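PDB 6ZRY: DMATS type aromatic prenyltransferase from Micromonospora olivasterospora, which probably transfers a dimethylallyl group to the indole ring of tryptophan, as a 6-dimethylallyl tryptophan synthase of the ABBA-barrel fold. Local coordinates for residues V54-T59 / D254-V259. Sequence-based numbering, arbitrary orientation.
Sequences VSDDHT and DGRPLV. With TRP (tryptophan), chain C.
Beside the tryptophan pocket, to which Val54, Ser55 and Arg281 belong, Asp56 and Arg256 meet from opposite directions in a surface salt bridge, with 3.1 Å between Asp56 OD2 and Arg256 NH2. The carboxylate lies over one face of the guanidinium, the two planes 31° apart; Asp56 OD1 sits 3.4 Å above the guanidinium plane, toward its rim. Since OD2 is well out of that plane and no N-H points at it, charge alone holds the pair. Arg256 spans the gap because its chain is extended from CG to NE (chi2 -172°, chi3 -169°). OD2 has a stronger partner in Arg281, which also hydrogen-bonds the bound tryptophan. With an alanine here in place of Asp56, Arg281 and Arg256, whose like charges lie close together, would probably lose the carboxylate they share, and Arg281 would be less firmly placed. Asp56 rides on a type I turn from Ser55 to His58, closed by His58 N to Ser55 O. Next to it, Asp57 OD1 takes both Thr59 N and, at 2.7 Å, Thr59 OG1 from the same face of its carboxylate, the first bond making an Asx turn. Ser55 OG donates to Thr59 O at 2.7 Å, on a lone pair. Val54 O weakly accepts the ligand's amino N at 3.0 Å. The salt bridge thus joins the ligand-binding loop before strand 61-68 to the loop leading into strand 258-265 in an ABBA-barrel prenyltransferase.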
ATOM      1  N   VAL A  54       6.973   6.440   2.024  1.00 14.95           N
ATOM      2  CA  VAL A  54       5.959   5.512   2.614  1.00 14.60           C
ATOM      3  C   VAL A  54       4.810   6.345   3.236  1.00 14.48           C
ATOM      4  O   VAL A  54       3.650   5.927   3.126  1.00 14.41           O
ATOM      5  CB  VAL A  54       6.572   4.547   3.642  1.00 14.35           C
ATOM      6  CG1 VAL A  54       5.507   3.727   4.385  1.00 14.08           C
ATOM      7  CG2 VAL A  54       7.559   3.596   2.989  1.00 14.53           C
ATOM      8  N   SER A  55       5.120   7.483   3.846  1.00 14.26           N
ATOM      9  CA  SER A  55       4.134   8.341   4.545  1.00 14.06           C
ATOM     10  C   SER A  55       4.532   9.811   4.390  1.00 14.97           C
ATOM     11  O   SER A  55       5.690  10.083   4.076  1.00 15.42           O
ATOM     12  CB  SER A  55       3.985   7.967   5.994  1.00 13.76           C
ATOM     13  OG  SER A  55       5.183   8.316   6.735  1.00 13.54           O
ATOM     14  N   ASP A  56       3.560  10.707   4.578  1.00 15.26           N
ATOM     15  CA  ASP A  56       3.711  12.169   4.371  1.00 15.96           C
ATOM     16  C   ASP A  56       4.777  12.723   5.326  1.00 16.03           C
ATOM     17  O   ASP A  56       5.500  13.643   4.902  1.00 16.99           O
ATOM     18  CB  ASP A  56       2.393  12.923   4.573  1.00 16.59           C
ATOM     19  CG  ASP A  56       1.376  12.750   3.444  1.00 17.41           C
ATOM     20  OD1 ASP A  56       1.672  12.055   2.441  1.00 18.39           O
ATOM     21  OD2 ASP A  56       0.274  13.284   3.584  1.00 18.07           O
ATOM     22  N   ASP A  57       4.862  12.221   6.564  1.00 15.59           N
ATOM     23  CA  ASP A  57       5.818  12.744   7.566  1.00 15.93           C
ATOM     24  C   ASP A  57       7.148  11.981   7.489  1.00 15.99           C
ATOM     25  O   ASP A  57       8.022  12.283   8.291  1.00 15.47           O
ATOM     26  CB  ASP A  57       5.221  12.782   8.975  1.00 15.35           C
ATOM     27  CG  ASP A  57       5.113  11.456   9.709  1.00 15.21           C
ATOM     28  OD1 ASP A  57       5.247  10.401   9.072  1.00 14.72           O
ATOM     29  OD2 ASP A  57       4.922  11.497  10.933  1.00 15.25           O
ATOM     30  N   HIS A  58       7.287  11.068   6.502  1.00 16.28           N
ATOM     31  CA  HIS A  58       8.519  10.309   6.175  1.00 16.25           C
ATOM     32  C   HIS A  58       8.797   9.202   7.201  1.00 15.47           C
ATOM     33  O   HIS A  58       9.906   8.621   7.163  1.00 14.98           O
ATOM     34  CB  HIS A  58       9.700  11.260   5.995  1.00 17.80           C
ATOM     35  CG  HIS A  58       9.454  12.261   4.923  1.00 18.74           C
ATOM     36  ND1 HIS A  58       9.068  11.888   3.658  1.00 18.88           N
ATOM     37  CD2 HIS A  58       9.511  13.611   4.916  1.00 19.97           C
ATOM     38  CE1 HIS A  58       8.909  12.974   2.916  1.00 19.51           C
ATOM     39  NE2 HIS A  58       9.189  14.025   3.648  1.00 19.95           N
ATOM     40  N   THR A  59       7.838   8.870   8.055  1.00 14.80           N
ATOM     41  CA  THR A  59       7.880   7.609   8.809  1.00 14.61           C
ATOM     42  C   THR A  59       7.984   6.497   7.767  1.00 14.29           C
ATOM     43  O   THR A  59       7.184   6.474   6.847  1.00 14.05           O
ATOM     44  CB  THR A  59       6.667   7.419   9.714  1.00 14.64           C
ATOM     45  OG1 THR A  59       6.477   8.554  10.569  1.00 14.94           O
ATOM     46  CG2 THR A  59       6.831   6.187  10.562  1.00 14.83           C
ATOM     47  N   ASP A 254      -8.276  16.344  -7.949  1.00 30.95           N
ATOM     48  CA  ASP A 254      -7.176  17.276  -8.321  1.00 32.69           C
ATOM     49  C   ASP A 254      -6.240  17.522  -7.139  1.00 31.26           C
ATOM     50  O   ASP A 254      -5.215  18.186  -7.348  1.00 31.19           O
ATOM     51  CB  ASP A 254      -7.727  18.602  -8.841  1.00 35.75           C
ATOM     52  CG  ASP A 254      -8.260  18.484 -10.244  1.00 37.87           C
ATOM     53  OD1 ASP A 254      -7.877  17.496 -10.943  1.00 38.22           O
ATOM     54  OD2 ASP A 254      -9.057  19.369 -10.637  1.00 41.76           O
ATOM     55  N   GLY A 255      -6.569  17.012  -5.954  1.00 29.61           N
ATOM     56  CA  GLY A 255      -5.607  16.902  -4.844  1.00 27.81           C
ATOM     57  C   GLY A 255      -4.731  15.688  -5.040  1.00 26.98           C
ATOM     58  O   GLY A 255      -4.260  15.471  -6.165  1.00 27.27           O
ATOM     59  N   ARG A 256      -4.531  14.897  -3.997  1.00 25.27           N
ATOM     60  CA  ARG A 256      -3.786  13.639  -4.106  1.00 24.45           C
ATOM     61  C   ARG A 256      -4.580  12.716  -5.019  1.00 22.46           C
ATOM     62  O   ARG A 256      -5.815  12.740  -5.010  1.00 21.10           O
ATOM     63  CB  ARG A 256      -3.503  13.056  -2.734  1.00 25.70           C
ATOM     64  CG  ARG A 256      -2.532  13.900  -1.934  1.00 27.50           C
ATOM     65  CD  ARG A 256      -2.125  13.204  -0.661  1.00 28.73           C
ATOM     66  NE  ARG A 256      -1.403  14.073   0.247  1.00 30.59           N
ATOM     67  CZ  ARG A 256      -0.087  14.306   0.222  1.00 32.95           C
ATOM     68  NH1 ARG A 256       0.689  13.740  -0.693  1.00 32.99           N
ATOM     69  NH2 ARG A 256       0.443  15.129   1.113  1.00 34.63           N
ATOM     70  N   PRO A 257      -3.886  11.958  -5.898  1.00 20.69           N
ATOM     71  CA  PRO A 257      -4.544  11.243  -6.983  1.00 19.75           C
ATOM     72  C   PRO A 257      -5.225   9.946  -6.532  1.00 18.40           C
ATOM     73  O   PRO A 257      -4.733   9.300  -5.635  1.00 16.98           O
ATOM     74  CB  PRO A 257      -3.373  10.915  -7.939  1.00 20.17           C
ATOM     75  CG  PRO A 257      -2.181  10.783  -7.036  1.00 20.33           C
ATOM     76  CD  PRO A 257      -2.424  11.799  -5.931  1.00 20.77           C
ATOM     77  N   LEU A 258      -6.300   9.579  -7.214  1.00 17.07           N
ATOM     78  CA  LEU A 258      -6.881   8.236  -7.113  1.00 16.70           C
ATOM     79  C   LEU A 258      -5.854   7.224  -7.616  1.00 16.32           C
ATOM     80  O   LEU A 258      -5.095   7.541  -8.570  1.00 16.55           O
ATOM     81  CB  LEU A 258      -8.165   8.146  -7.922  1.00 17.15           C
ATOM     82  CG  LEU A 258      -9.330   8.978  -7.397  1.00 17.85           C
ATOM     83  CD1 LEU A 258     -10.459   8.963  -8.388  1.00 17.98           C
ATOM     84  CD2 LEU A 258      -9.803   8.471  -6.048  1.00 17.69           C
ATOM     85  N   VAL A 259      -5.882   6.049  -7.044  1.00 15.63           N
ATOM     86  CA  VAL A 259      -5.008   4.933  -7.429  1.00 15.12           C
ATOM     87  C   VAL A 259      -5.875   3.718  -7.630  1.00 14.94           C
ATOM     88  O   VAL A 259      -6.774   3.470  -6.823  1.00 14.90           O
ATOM     89  CB  VAL A 259      -3.898   4.697  -6.405  1.00 14.73           C
ATOM     90  CG1 VAL A 259      -3.091   3.468  -6.721  1.00 14.91           C
ATOM     91  CG2 VAL A 259      -2.996   5.902  -6.289  1.00 15.04           C
TER
HETATM   92  N   TRP C 601       2.447   7.675   0.959  1.00 21.48           N
HETATM   93  CA  TRP C 601       2.485   7.320  -0.502  1.00 22.35           C
HETATM   94  C   TRP C 601       1.275   7.937  -1.209  1.00 23.12           C
HETATM   95  O   TRP C 601       1.244   7.964  -2.453  1.00 23.89           O
HETATM   96  CB  TRP C 601       2.550   5.795  -0.708  1.00 22.91           C
HETATM   97  CG  TRP C 601       1.365   5.037  -0.197  1.00 23.25           C
HETATM   98  CD1 TRP C 601       1.143   4.614   1.086  1.00 22.46           C
HETATM   99  CD2 TRP C 601       0.230   4.593  -0.965  1.00 23.65           C
HETATM  100  NE1 TRP C 601      -0.053   3.947   1.165  1.00 22.26           N
HETATM  101  CE2 TRP C 601      -0.630   3.906  -0.076  1.00 23.01           C
HETATM  102  CE3 TRP C 601      -0.137   4.693  -2.315  1.00 24.42           C
HETATM  103  CZ2 TRP C 601      -1.840   3.346  -0.491  1.00 23.47           C
HETATM  104  CZ3 TRP C 601      -1.331   4.137  -2.723  1.00 23.04           C
HETATM  105  CH2 TRP C 601      -2.165   3.467  -1.824  1.00 23.82           C
HETATM  106  OXT TRP C 601       0.328   8.420  -0.550  1.00 20.61           O